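Side-chain contacts in De novo designed protein Foldit4 (Synthetic construct, PDB 6WI5), which has no known natural function, being a de novo designed single-domain protein whose four-stranded sheet and two helices form a ferredoxin-like fold: residues E15-L20 and G46-H51; R23-V28 and V37-R42; R68-I73 and V82-T87. All coordinates share one frame; numbering follows the deposited sequence. Where two conformers were deposited one is given.

Interaction 1 of 3, residues E15-L20 and G46-H51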
ATOM      1  N   GLU A  15     -15.829   3.497   6.209  1.00 46.44           N
ATOM      2  CA  GLU A  15     -16.627   3.001   5.092  1.00 57.16           C
ATOM      3  C   GLU A  15     -15.833   2.910   3.795  1.00 51.96           C
ATOM      4  O   GLU A  15     -16.215   2.144   2.904  1.00 53.87           O
ATOM      5  CB  GLU A  15     -17.851   3.895   4.887  1.00 55.02           C
ATOM      6  N   LYS A  16     -14.744   3.665   3.665  1.00 48.51           N
ATOM      7  CA  LYS A  16     -13.939   3.664   2.451  1.00 37.14           C
ATOM      8  C   LYS A  16     -12.786   2.669   2.493  1.00 36.04           C
ATOM      9  O   LYS A  16     -12.013   2.602   1.531  1.00 37.38           O
ATOM     10  CB  LYS A  16     -13.385   5.068   2.183  1.00 44.77           C
ATOM     11  CG  LYS A  16     -14.445   6.125   1.925  1.00 53.04           C
ATOM     12  CD  LYS A  16     -13.811   7.447   1.513  1.00 71.27           C
ATOM     13  CE  LYS A  16     -14.866   8.462   1.103  1.00 69.71           C
ATOM     14  NZ  LYS A  16     -14.259   9.726   0.604  1.00 64.29           N
ATOM     15  N   VAL A  17     -12.655   1.892   3.570  1.00 37.04           N
ATOM     16  CA  VAL A  17     -11.507   1.001   3.710  1.00 34.93           C
ATOM     17  C   VAL A  17     -11.599  -0.163   2.731  1.00 38.04           C
ATOM     18  O   VAL A  17     -10.593  -0.573   2.138  1.00 28.43           O
ATOM     19  CB  VAL A  17     -11.395   0.511   5.164  1.00 36.33           C
ATOM     20  CG1 VAL A  17     -10.313  -0.551   5.290  1.00 33.58           C
ATOM     21  CG2 VAL A  17     -11.111   1.680   6.088  1.00 38.77           C
ATOM     22  N   ARG A  18     -12.801  -0.713   2.545  1.00 29.77           N
ATOM     23  CA  ARG A  18     -12.961  -1.899   1.708  1.00 30.89           C
ATOM     24  C   ARG A  18     -12.538  -1.627   0.268  1.00 25.05           C
ATOM     25  O   ARG A  18     -11.811  -2.423  -0.338  1.00 28.10           O
ATOM     26  CB  ARG A  18     -14.409  -2.382   1.763  1.00 32.01           C
ATOM     27  CG  ARG A  18     -14.709  -3.554   0.848  1.00 32.74           C
ATOM     28  CD  ARG A  18     -16.198  -3.850   0.826  1.00 43.17           C
ATOM     29  NE  ARG A  18     -16.979  -2.640   0.585  1.00 57.47           N
ATOM     30  CZ  ARG A  18     -17.221  -2.133  -0.620  1.00 69.73           C
ATOM     31  NH1 ARG A  18     -16.741  -2.731  -1.702  1.00 69.73           N
ATOM     32  NH2 ARG A  18     -17.941  -1.027  -0.743  1.00 64.47           N
ATOM     33  N   ARG A  19     -12.989  -0.504  -0.298  1.00 28.35           N
ATOM     34  CA  ARG A  19     -12.613  -0.170  -1.668  1.00 31.19           C
ATOM     35  C   ARG A  19     -11.119   0.106  -1.781  1.00 32.20           C
ATOM     36  O   ARG A  19     -10.488  -0.252  -2.782  1.00 25.84           O
ATOM     37  CB  ARG A  19     -13.412   1.035  -2.161  1.00 35.31           C
ATOM     38  CG  ARG A  19     -14.640   0.678  -2.978  1.00 57.21           C
ATOM     39  CD  ARG A  19     -14.698   1.509  -4.250  1.00 41.55           C
ATOM     40  NE  ARG A  19     -14.739   2.941  -3.968  1.00 51.91           N
ATOM     41  CZ  ARG A  19     -14.636   3.888  -4.895  1.00 48.69           C
ATOM     42  NH1 ARG A  19     -14.478   3.556  -6.168  1.00 49.46           N
ATOM     43  NH2 ARG A  19     -14.683   5.167  -4.548  1.00 59.49           N
ATOM     44  N   LEU A  20     -10.538   0.744  -0.764  1.00 27.29           N
ATOM     45  CA  LEU A  20      -9.111   1.051  -0.798  1.00 29.07           C
ATOM     46  C   LEU A  20      -8.275  -0.221  -0.815  1.00 26.59           C
ATOM     47  O   LEU A  20      -7.342  -0.355  -1.616  1.00 34.45           O
ATOM     48  CB  LEU A  20      -8.739   1.929   0.397  1.00 27.96           C
ATOM     49  CG  LEU A  20      -7.255   2.272   0.542  1.00 39.00           C
ATOM     50  CD1 LEU A  20      -6.763   3.045  -0.670  1.00 39.85           C
ATOM     51  CD2 LEU A  20      -7.008   3.056   1.820  1.00 40.41           C
ATOM     52  N   GLY A  46     -12.020   6.061  16.309  1.00 61.88           N
ATOM     53  CA  GLY A  46     -12.812   6.390  15.141  1.00 79.04           C
ATOM     54  C   GLY A  46     -12.035   6.633  13.865  1.00 76.12           C
ATOM     55  O   GLY A  46     -12.649   6.943  12.839  1.00 75.45           O
ATOM     56  N   GLU A  47     -10.711   6.509  13.890  1.00 64.84           N
ATOM     57  CA  GLU A  47      -9.884   6.663  12.705  1.00 64.40           C
ATOM     58  C   GLU A  47      -9.284   5.317  12.320  1.00 59.55           C
ATOM     59  O   GLU A  47      -9.012   4.475  13.178  1.00 52.42           O
ATOM     60  CB  GLU A  47      -8.770   7.689  12.936  1.00 53.28           C
ATOM     61  N   VAL A  48      -9.077   5.122  11.020  1.00 46.67           N
ATOM     62  CA  VAL A  48      -8.593   3.858  10.480  1.00 34.85           C
ATOM     63  C   VAL A  48      -7.266   4.096   9.773  1.00 41.06           C
ATOM     64  O   VAL A  48      -7.138   5.037   8.981  1.00 40.82           O
ATOM     65  CB  VAL A  48      -9.610   3.225   9.514  1.00 44.39           C
ATOM     66  CG1 VAL A  48      -9.074   1.911   8.984  1.00 37.25           C
ATOM     67  CG2 VAL A  48     -10.947   3.023  10.206  1.00 51.63           C
ATOM     68  N   GLU A  49      -6.287   3.242  10.060  1.00 29.94           N
ATOM     69  CA  GLU A  49      -5.023   3.204   9.337  1.00 33.40           C
ATOM     70  C   GLU A  49      -4.923   1.885   8.583  1.00 31.05           C
ATOM     71  O   GLU A  49      -5.133   0.816   9.165  1.00 33.94           O
ATOM     72  CB  GLU A  49      -3.831   3.350  10.284  1.00 39.31           C
ATOM     73  CG  GLU A  49      -3.559   4.764  10.762  1.00 58.06           C
ATOM     74  CD  GLU A  49      -2.255   4.866  11.528  1.00 60.05           C
ATOM     75  OE1 GLU A  49      -1.653   3.811  11.819  1.00 53.04           O
ATOM     76  OE2 GLU A  49      -1.830   6.000  11.837  1.00 76.05           O
ATOM     77  N   VAL A  50      -4.608   1.963   7.292  1.00 24.43           N
ATOM     78  CA  VAL A  50      -4.380   0.785   6.464  1.00 21.85           C
ATOM     79  C   VAL A  50      -2.880   0.625   6.267  1.00 26.45           C
ATOM     80  O   VAL A  50      -2.211   1.541   5.774  1.00 25.65           O
ATOM     81  CB  VAL A  50      -5.103   0.899   5.112  1.00 28.92           C
ATOM     82  CG1 VAL A  50      -4.813  -0.325   4.256  1.00 27.49           C
ATOM     83  CG2 VAL A  50      -6.601   1.066   5.324  1.00 28.70           C
ATOM     84  N   HIS A  51      -2.353  -0.531   6.656  1.00 21.95           N
ATOM     85  CA  HIS A  51      -0.930  -0.830   6.548  1.00 22.51           C
ATOM     86  C   HIS A  51      -0.731  -1.892   5.477  1.00 30.21           C
ATOM     87  O   HIS A  51      -1.318  -2.977   5.559  1.00 28.90           O
ATOM     88  CB  HIS A  51      -0.363  -1.302   7.886  1.00 21.20           C
ATOM     89  CG  HIS A  51      -0.351  -0.243   8.944  1.00 36.22           C
ATOM     90  ND1 HIS A  51       0.814   0.308   9.432  1.00 40.16           N
ATOM     91  CD2 HIS A  51      -1.363   0.371   9.601  1.00 38.22           C
ATOM     92  CE1 HIS A  51       0.519   1.214  10.349  1.00 46.18           C
ATOM     93  NE2 HIS A  51      -0.793   1.272  10.469  1.00 38.95           N
TER

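Interaction 2 of 3, residues R23-V28 and V37-R42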
ATOM      1  N   ARG A  23      -8.636  -2.020  -4.197  1.00 27.48           N
ATOM      2  CA  ARG A  23      -7.885  -1.381  -5.272  1.00 34.91           C
ATOM      3  C   ARG A  23      -6.391  -1.659  -5.151  1.00 34.34           C
ATOM      4  O   ARG A  23      -5.712  -1.877  -6.161  1.00 31.01           O
ATOM      5  CB  ARG A  23      -8.150   0.124  -5.270  1.00 35.39           C
ATOM      6  CG  ARG A  23      -7.402   0.890  -6.348  1.00 54.78           C
ATOM      7  CD  ARG A  23      -8.098   0.789  -7.695  1.00 62.78           C
ATOM      8  NE  ARG A  23      -9.431   1.382  -7.661  1.00 60.87           N
ATOM      9  CZ  ARG A  23      -9.672   2.687  -7.740  1.00 74.37           C
ATOM     10  NH1 ARG A  23      -8.666   3.545  -7.854  1.00 61.73           N
ATOM     11  NH2 ARG A  23     -10.919   3.136  -7.702  1.00 56.99           N
ATOM     12  N   ILE A  24      -5.862  -1.659  -3.925  1.00 30.05           N
ATOM     13  CA  ILE A  24      -4.435  -1.889  -3.730  1.00 29.95           C
ATOM     14  C   ILE A  24      -4.071  -3.326  -4.079  1.00 27.59           C
ATOM     15  O   ILE A  24      -3.057  -3.581  -4.742  1.00 32.76           O
ATOM     16  CB  ILE A  24      -4.028  -1.534  -2.289  1.00 26.27           C
ATOM     17  CG1 ILE A  24      -4.220  -0.040  -2.034  1.00 26.72           C
ATOM     18  CG2 ILE A  24      -2.584  -1.929  -2.025  1.00 35.54           C
ATOM     19  CD1 ILE A  24      -3.865   0.387  -0.631  1.00 40.61           C
ATOM     20  N   LEU A  25      -4.887  -4.287  -3.642  1.00 26.19           N
ATOM     21  CA  LEU A  25      -4.618  -5.683  -3.971  1.00 31.06           C
ATOM     22  C   LEU A  25      -4.751  -5.939  -5.466  1.00 27.95           C
ATOM     23  O   LEU A  25      -4.078  -6.825  -6.006  1.00 31.60           O
ATOM     24  CB  LEU A  25      -5.557  -6.602  -3.192  1.00 30.76           C
ATOM     25  CG  LEU A  25      -5.387  -6.601  -1.674  1.00 40.19           C
ATOM     26  CD1 LEU A  25      -6.327  -7.603  -1.031  1.00 35.80           C
ATOM     27  CD2 LEU A  25      -3.945  -6.899  -1.296  1.00 35.37           C
ATOM     28  N   GLU A  26      -5.612  -5.182  -6.146  0.81 28.74           N
ATOM     29  CA  GLU A  26      -5.742  -5.332  -7.592  0.81 31.26           C
ATOM     30  C   GLU A  26      -4.485  -4.859  -8.308  0.81 33.57           C
ATOM     31  O   GLU A  26      -4.052  -5.480  -9.285  0.81 29.95           O
ATOM     32  CB  GLU A  26      -6.968  -4.567  -8.090  0.81 33.12           C
ATOM     33  CG  GLU A  26      -8.281  -5.283  -7.843  0.81 53.60           C
ATOM     34  CD  GLU A  26      -9.480  -4.401  -8.115  0.81 60.85           C
ATOM     35  OE1 GLU A  26      -9.299  -3.169  -8.210  0.81 66.17           O
ATOM     36  OE2 GLU A  26     -10.600  -4.938  -8.235  0.81 53.19           O
ATOM     37  N   GLU A  27      -3.884  -3.764  -7.837  1.00 26.90           N
ATOM     38  CA  GLU A  27      -2.657  -3.279  -8.459  1.00 34.06           C
ATOM     39  C   GLU A  27      -1.495  -4.231  -8.208  1.00 40.12           C
ATOM     40  O   GLU A  27      -0.631  -4.405  -9.074  1.00 32.87           O
ATOM     41  CB  GLU A  27      -2.326  -1.876  -7.951  1.00 39.19           C
ATOM     42  CG  GLU A  27      -3.332  -0.819  -8.372  1.00 43.33           C
ATOM     43  CD  GLU A  27      -3.440  -0.678  -9.880  1.00 53.97           C
ATOM     44  OE1 GLU A  27      -2.434  -0.916 -10.579  1.00 56.00           O
ATOM     45  OE2 GLU A  27      -4.537  -0.331 -10.364  1.00 49.00           O
ATOM     46  N   VAL A  28      -1.452  -4.854  -7.028  1.00 32.29           N
ATOM     47  CA  VAL A  28      -0.424  -5.853  -6.760  1.00 30.53           C
ATOM     48  C   VAL A  28      -0.614  -7.065  -7.663  1.00 31.69           C
ATOM     49  O   VAL A  28       0.357  -7.638  -8.170  1.00 34.55           O
ATOM     50  CB  VAL A  28      -0.440  -6.246  -5.270  1.00 32.45           C
ATOM     51  CG1 VAL A  28       0.558  -7.362  -5.001  1.00 31.51           C
ATOM     52  CG2 VAL A  28      -0.136  -5.035  -4.400  1.00 26.20           C
ATOM     53  N   VAL A  37       2.435  -9.644  -0.510  1.00 25.70           N
ATOM     54  CA  VAL A  37       1.714  -8.497   0.031  1.00 21.81           C
ATOM     55  C   VAL A  37       0.932  -8.930   1.265  1.00 29.41           C
ATOM     56  O   VAL A  37       0.363 -10.026   1.305  1.00 29.81           O
ATOM     57  CB  VAL A  37       0.782  -7.861  -1.028  1.00 26.95           C
ATOM     58  CG1 VAL A  37      -0.293  -8.847  -1.478  1.00 28.83           C
ATOM     59  CG2 VAL A  37       0.159  -6.580  -0.495  1.00 18.62           C
ATOM     60  N   HIS A  38       0.928  -8.071   2.283  1.00 23.74           N
ATOM     61  CA  HIS A  38       0.128  -8.258   3.485  1.00 30.83           C
ATOM     62  C   HIS A  38      -0.547  -6.939   3.830  1.00 31.57           C
ATOM     63  O   HIS A  38       0.077  -5.876   3.755  1.00 27.19           O
ATOM     64  CB  HIS A  38       0.977  -8.737   4.673  1.00 39.43           C
ATOM     65  CG  HIS A  38       1.613 -10.077   4.468  1.00 58.52           C
ATOM     66  ND1 HIS A  38       2.834 -10.235   3.849  1.00 64.38           N
ATOM     67  CD2 HIS A  38       1.197 -11.322   4.803  1.00 62.49           C
ATOM     68  CE1 HIS A  38       3.144 -11.519   3.811  1.00 61.88           C
ATOM     69  NE2 HIS A  38       2.166 -12.200   4.383  1.00 67.01           N
ATOM     70  N   VAL A  39      -1.821  -7.011   4.208  1.00 23.43           N
ATOM     71  CA  VAL A  39      -2.626  -5.834   4.507  1.00 23.01           C
ATOM     72  C   VAL A  39      -3.147  -5.943   5.932  1.00 32.75           C
ATOM     73  O   VAL A  39      -3.619  -7.006   6.350  1.00 33.86           O
ATOM     74  CB  VAL A  39      -3.791  -5.678   3.507  1.00 32.16           C
ATOM     75  CG1 VAL A  39      -4.641  -4.469   3.860  1.00 30.01           C
ATOM     76  CG2 VAL A  39      -3.259  -5.560   2.088  1.00 30.82           C
ATOM     77  N   GLU A  40      -3.060  -4.840   6.676  1.00 27.10           N
ATOM     78  CA  GLU A  40      -3.517  -4.790   8.058  1.00 27.99           C
ATOM     79  C   GLU A  40      -4.254  -3.481   8.303  1.00 32.16           C
ATOM     80  O   GLU A  40      -3.770  -2.411   7.921  1.00 30.85           O
ATOM     81  CB  GLU A  40      -2.343  -4.926   9.038  1.00 34.48           C
ATOM     82  CG  GLU A  40      -2.716  -4.684  10.495  1.00 38.09           C
ATOM     83  CD  GLU A  40      -1.517  -4.736  11.422  1.00 45.83           C
ATOM     84  OE1 GLU A  40      -0.727  -5.698  11.326  1.00 66.63           O
ATOM     85  OE2 GLU A  40      -1.359  -3.808  12.243  1.00 59.29           O
ATOM     86  N   THR A  41      -5.429  -3.571   8.916  0.51 28.93           N
ATOM     87  CA  THR A  41      -6.219  -2.403   9.274  0.51 30.40           C
ATOM     88  C   THR A  41      -6.119  -2.161  10.771  0.51 34.86           C
ATOM     89  O   THR A  41      -6.195  -3.099  11.570  0.51 34.63           O
ATOM     90  CB  THR A  41      -7.687  -2.575   8.875  0.51 33.37           C
ATOM     91  OG1 THR A  41      -8.252  -3.684   9.585  0.51 28.30           O
ATOM     92  CG2 THR A  41      -7.807  -2.820   7.385  0.51 31.98           C
ATOM     93  N   ARG A  42      -5.941  -0.898  11.146  1.00 27.23           N
ATOM     94  CA  ARG A  42      -5.842  -0.495  12.544  1.00 29.64           C
ATOM     95  C   ARG A  42      -6.829   0.631  12.811  1.00 31.84           C
ATOM     96  O   ARG A  42      -6.829   1.641  12.101  1.00 34.15           O
ATOM     97  CB  ARG A  42      -4.420  -0.046  12.895  1.00 34.38           C
ATOM     98  CG  ARG A  42      -3.354  -1.113  12.700  1.00 34.69           C
ATOM     99  CD  ARG A  42      -2.001  -0.624  13.192  1.00 35.32           C
ATOM    100  NE  ARG A  42      -0.930  -1.572  12.898  1.00 48.41           N
ATOM    101  CZ  ARG A  42       0.335  -1.403  13.267  1.00 56.84           C
ATOM    102  NH1 ARG A  42       0.689  -0.322  13.948  1.00 57.48           N
ATOM    103  NH2 ARG A  42       1.247  -2.314  12.956  1.00 65.98           N
TER

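Interaction 3 of 3, residues R68-I73 and V82-T87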
ATOM      1  N   ARG A  68       2.243   3.303  -8.546  1.00 25.36           N
ATOM      2  CA  ARG A  68       0.903   3.013  -9.045  1.00 33.81           C
ATOM      3  C   ARG A  68      -0.096   2.919  -7.899  1.00 34.56           C
ATOM      4  O   ARG A  68      -1.240   3.371  -8.026  1.00 31.15           O
ATOM      5  CB  ARG A  68       0.920   1.723  -9.866  1.00 34.76           C
ATOM      6  CG  ARG A  68      -0.116   1.688 -10.974  1.00 55.86           C
ATOM      7  CD  ARG A  68       0.140   0.553 -11.954  1.00 53.24           C
ATOM      8  NE  ARG A  68      -0.133  -0.759 -11.373  1.00 74.25           N
ATOM      9  CZ  ARG A  68       0.804  -1.640 -11.034  1.00 59.52           C
ATOM     10  NH1 ARG A  68       2.086  -1.356 -11.219  1.00 57.88           N
ATOM     11  NH2 ARG A  68       0.457  -2.808 -10.511  1.00 48.33           N
ATOM     12  N   ILE A  69       0.324   2.348  -6.767  1.00 26.58           N
ATOM     13  CA  ILE A  69      -0.536   2.292  -5.588  1.00 22.80           C
ATOM     14  C   ILE A  69      -0.837   3.697  -5.082  1.00 24.79           C
ATOM     15  O   ILE A  69      -1.982   4.020  -4.743  1.00 28.83           O
ATOM     16  CB  ILE A  69       0.115   1.419  -4.498  1.00 28.04           C
ATOM     17  CG1 ILE A  69       0.068  -0.057  -4.896  1.00 26.98           C
ATOM     18  CG2 ILE A  69      -0.562   1.642  -3.151  1.00 27.70           C
ATOM     19  CD1 ILE A  69       0.813  -0.968  -3.946  1.00 28.13           C
ATOM     20  N   LEU A  70       0.182   4.560  -5.035  1.00 25.40           N
ATOM     21  CA  LEU A  70      -0.027   5.918  -4.544  1.00 25.53           C
ATOM     22  C   LEU A  70      -0.991   6.688  -5.438  1.00 31.68           C
ATOM     23  O   LEU A  70      -1.793   7.493  -4.948  1.00 28.25           O
ATOM     24  CB  LEU A  70       1.309   6.653  -4.433  1.00 27.62           C
ATOM     25  CG  LEU A  70       2.302   6.069  -3.427  1.00 29.83           C
ATOM     26  CD1 LEU A  70       3.536   6.947  -3.307  1.00 43.47           C
ATOM     27  CD2 LEU A  70       1.641   5.873  -2.072  1.00 39.94           C
ATOM     28  N   ARG A  71      -0.931   6.458  -6.754  1.00 35.73           N
ATOM     29  CA  ARG A  71      -1.869   7.120  -7.659  0.53 33.63           C
ATOM     30  C   ARG A  71      -3.293   6.623  -7.434  1.00 28.04           C
ATOM     31  O   ARG A  71      -4.244   7.414  -7.461  1.00 34.00           O
ATOM     32  CB  ARG A  71      -1.454   6.892  -9.113  0.53 34.65           C
ATOM     33  CG  ARG A  71      -0.129   7.523  -9.511  0.53 39.01           C
ATOM     34  CD  ARG A  71       0.072   7.426 -11.018  0.53 49.85           C
ATOM     35  NE  ARG A  71       1.474   7.568 -11.399  0.53 52.53           N
ATOM     36  CZ  ARG A  71       2.288   6.543 -11.633  0.53 44.90           C
ATOM     37  NH1 ARG A  71       3.551   6.761 -11.974  0.53 51.45           N
ATOM     38  NH2 ARG A  71       1.838   5.299 -11.527  0.53 46.64           N
ATOM     39  N   GLU A  72      -3.456   5.319  -7.211  1.00 27.55           N
ATOM     40  CA  GLU A  72      -4.789   4.780  -6.957  1.00 36.15           C
ATOM     41  C   GLU A  72      -5.334   5.252  -5.617  1.00 35.57           C
ATOM     42  O   GLU A  72      -6.546   5.456  -5.478  1.00 33.63           O
ATOM     43  CB  GLU A  72      -4.761   3.253  -7.015  1.00 38.09           C
ATOM     44  CG  GLU A  72      -4.371   2.691  -8.372  1.00 46.40           C
ATOM     45  CD  GLU A  72      -5.357   3.055  -9.469  1.00 68.35           C
ATOM     46  OE1 GLU A  72      -6.543   3.295  -9.156  1.00 55.06           O
ATOM     47  OE2 GLU A  72      -4.943   3.103 -10.646  1.00 76.03           O
ATOM     48  N   ILE A  73      -4.461   5.425  -4.621  1.00 30.81           N
ATOM     49  CA  ILE A  73      -4.895   5.970  -3.337  1.00 28.89           C
ATOM     50  C   ILE A  73      -5.406   7.393  -3.512  1.00 33.17           C
ATOM     51  O   ILE A  73      -6.434   7.776  -2.939  1.00 36.77           O
ATOM     52  CB  ILE A  73      -3.744   5.905  -2.316  1.00 31.08           C
ATOM     53  CG1 ILE A  73      -3.412   4.452  -1.966  1.00 28.08           C
ATOM     54  CG2 ILE A  73      -4.094   6.689  -1.064  1.00 34.78           C
ATOM     55  CD1 ILE A  73      -2.166   4.305  -1.121  1.00 31.70           C
ATOM     56  N   VAL A  82      -0.437   9.540   3.482  1.00 29.02           N
ATOM     57  CA  VAL A  82       0.290   8.312   3.186  1.00 22.90           C
ATOM     58  C   VAL A  82       1.735   8.470   3.638  1.00 25.00           C
ATOM     59  O   VAL A  82       2.360   9.511   3.404  1.00 28.80           O
ATOM     60  CB  VAL A  82       0.234   7.966   1.682  1.00 27.02           C
ATOM     61  CG1 VAL A  82       0.957   6.658   1.411  1.00 26.19           C
ATOM     62  CG2 VAL A  82      -1.208   7.896   1.205  1.00 26.19           C
ATOM     63  N   GLU A  83       2.264   7.436   4.287  1.00 21.09           N
ATOM     64  CA  GLU A  83       3.669   7.378   4.668  1.00 25.64           C
ATOM     65  C   GLU A  83       4.265   6.101   4.095  1.00 21.85           C
ATOM     66  O   GLU A  83       3.680   5.023   4.239  1.00 23.62           O
ATOM     67  CB  GLU A  83       3.841   7.409   6.189  1.00 27.72           C
ATOM     68  CG  GLU A  83       5.289   7.551   6.644  1.00 41.39           C
ATOM     69  CD  GLU A  83       5.448   7.457   8.151  1.00 59.34           C
ATOM     70  OE1 GLU A  83       5.155   6.382   8.716  1.00 62.83           O
ATOM     71  OE2 GLU A  83       5.861   8.460   8.770  1.00 69.41           O
ATOM     72  N   VAL A  84       5.418   6.223   3.444  1.00 21.36           N
ATOM     73  CA  VAL A  84       6.063   5.106   2.764  1.00 20.02           C
ATOM     74  C   VAL A  84       7.426   4.875   3.399  1.00 19.03           C
ATOM     75  O   VAL A  84       8.226   5.810   3.522  1.00 22.03           O
ATOM     76  CB  VAL A  84       6.205   5.365   1.254  1.00 22.43           C
ATOM     77  CG1 VAL A  84       6.900   4.192   0.577  1.00 26.30           C
ATOM     78  CG2 VAL A  84       4.839   5.614   0.631  1.00 24.65           C
ATOM     79  N   ARG A  85       7.688   3.630   3.791  1.00 14.23           N
ATOM     80  CA  ARG A  85       8.967   3.238   4.373  1.00 17.35           C
ATOM     81  C   ARG A  85       9.541   2.104   3.540  1.00 21.45           C
ATOM     82  O   ARG A  85       8.903   1.057   3.392  1.00 21.38           O
ATOM     83  CB  ARG A  85       8.804   2.812   5.834  1.00 21.16           C
ATOM     84  CG  ARG A  85      10.119   2.637   6.566  1.00 33.33           C
ATOM     85  CD  ARG A  85       9.917   2.568   8.069  1.00 43.33           C
ATOM     86  NE  ARG A  85       9.282   1.322   8.485  1.00 57.67           N
ATOM     87  CZ  ARG A  85       9.056   0.988   9.752  1.00 69.11           C
ATOM     88  NH1 ARG A  85       8.474  -0.167  10.043  1.00 59.81           N
ATOM     89  NH2 ARG A  85       9.415   1.810  10.729  1.00 64.34           N
ATOM     90  N   THR A  86      10.738   2.312   2.999  1.00 17.80           N
ATOM     91  CA  THR A  86      11.385   1.355   2.110  1.00 16.03           C
ATOM     92  C   THR A  86      12.697   0.900   2.730  1.00 23.33           C
ATOM     93  O   THR A  86      13.524   1.733   3.113  1.00 20.78           O
ATOM     94  CB  THR A  86      11.645   1.971   0.732  1.00 23.88           C
ATOM     95  OG1 THR A  86      10.415   2.466   0.190  1.00 30.55           O
ATOM     96  CG2 THR A  86      12.232   0.932  -0.211  1.00 28.20           C
ATOM     97  N   THR A  87      12.891  -0.413   2.818  1.00 20.04           N
ATOM     98  CA  THR A  87      14.080  -0.989   3.433  1.00 16.60           C
ATOM     99  C   THR A  87      14.839  -1.806   2.399  1.00 26.15           C
ATOM    100  O   THR A  87      14.268  -2.704   1.770  1.00 20.69           O
ATOM    101  CB  THR A  87      13.714  -1.868   4.631  1.00 24.83           C
ATOM    102  OG1 THR A  87      12.952  -1.104   5.573  1.00 26.15           O
ATOM    103  CG2 THR A  87      14.972  -2.398   5.310  1.00 27.82           C
TER

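Interaction 1 of 3, residues E15-L20 and G46-H51
Val-17 meets Val-48 and Val-50 in the very first turn of helix 17-31, and although the contact lies at a helix start beside a hairpin turn, all four residues that touch, Leu-20 included, are buried and apolar. The setting is a ferredoxin-like beta-alpha-beta-beta-alpha-beta fold, in which two helices pack on one face of an antiparallel sheet, and this is the point where the first helix lands on the inner strand 47-56. Val-17 straddles the two strand valines, one methyl to each. Its CG2 presses on Val-48 CG1 at 3.5 Å, the closest approach between the segments, with the two side chains set at a slant. The other methyl, Val-17 CG1, reaches Val-50 CG2 at 4.0 Å, and those two side chains run past each other in opposite directions. The division of labour follows from the rotamer: CG1 stands anti to the backbone N (chi1 173°), while CG2 lies opposite the carbonyl carbon. Nearly one turn further on, Leu-20 brings CD2 to 4.1 Å from the same Val-50 CG2, so that this one methyl is met by two helix residues. Leu-20 also touches Ile-9 and Val-11 of the inner strand 3-11 and Leu-76 of the second helix, so the contact merges into the main core, while Thr-41 lies against Val-17 from the outer strand. Glu-49 points away from the helix, and on that face of the strand His-51 NE2 donates to Glu-49 OE1 at 3.0 Å, meeting the anti side of the carboxylate 29° out of its plane.

Interaction 2 of 3, residues R23-V28 and V37-R42
Val-28 and Val-37 reach for each other tip to tip, whereas Leu-25 lies aslant over both Val-37 and Val-39; these two modes of approach make up the contact between helix 17-31 and the outer strand 36-44. In the head-on pair, Val-28 CG1 meets Val-37 CG1 at 3.9 Å and stands almost as near its CB. Val-37 adopts the less common valine rotamer, with CG1 in the crowded position between the backbone N and the carbonyl carbon (chi1 62°), and it is this methyl that serves two helix residues at once: besides Val-28 CG1 it has Leu-25 CD2 4.1 Å away. Leu-25 leaves the flank of the helix, and of its two methyls it is CD2, the branch not anti to CA, that turns to the strand, while CD1 continues the extended chain. The CD2 methyl sits nearly equidistant from the two methyls of Val-37, with CG2 at 4.2 Å, and presses more closely on Val-39 CG2, at 3.7 Å. One leucine branch thereby bridges two strand residues that face the helix.

Burial is uneven. Val-28 is enclosed, with Leu-65 of the second helix against it, while Leu-25 remains at the exposed margin, consistent with a strand that ends the sheet. Ile-24, one residue before Leu-25, turns to the interior and packs on Val-52 and Ile-69. Val-39 also touches Ile-21, a turn earlier on the helix. The helix and strand segments run antiparallel, their axes 176° apart and 10.2 Å from each other at closest approach. Such a helix, passing through a short loop into a strand beneath it, is the second half of the split beta-alpha-beta unit characteristic of ferredoxin-like folds.

Interaction 3 of 3, residues R68-I73 and V82-T87
Val-82 offers a methyl to each of two helix residues, and the strand 81-87 makes most of its contact with helix 59-76 through it. Its CG1 touches Leu-70 CD2 at 3.6 Å, the shortest distance between the segments, as the two side chains pass at a slant. Its CG2 faces Ile-73 CG2 at 3.9 Å, and here the side chains meet tip to tip. With chi1 at -178° the valine holds CG1 trans to its own N and turns CG2 to the N side of CB, which spreads the two methyls toward residues nearly one helical turn apart. Glu-83 turns away from the helix. Val-84 comes back to the helical side, where its CG2 lies 4.2 Å from Leu-70 CD2; this is a looser touch, and Val-84 is largely exposed. The same leucine methyl therefore links both valines. Beyond it the strand has passed the helix segment and is held sideways in the sheet, by backbone pairing with strand 3-11 and by a salt bridge from Arg-85 to Glu-6.

The two segments run nearly antiparallel, at 171°, with axes 11.1 Å apart at their closest. Strand 81-87 closes one edge of the sheet against the inner strand 3-11, while helix 59-76 lies above it: Ile-73 reaches inward to Ile-9 and Leu-20, and Ile-69 packs on Ile-24 of helix 17-31.

How the interactions relate
The three contacts are where two helices clamp onto one sheet. Interactions 1 and 2 share helix 17-31, interaction 2 being nested within the loop that interaction 1 closes; their centres lie 11 Å apart, and the strands join through probable hydrogen bonds such as Glu-49 N to Arg-42 O at 2.7 Å. Interaction 3 follows in series and is the counterpart of interaction 2 at the opposite sheet edge, each pairing a helix with the next strand. Its centre is 11 Å from interaction 2 and 15 Å from interaction 1. The helices meet where Ile-24 CG2 packs 4.0 Å from Ile-69 CD1, beside salt bridges Glu-27 OE1 to Arg-68 NE and Arg-23 NH1 to Glu-72 OE1, both modelled very short.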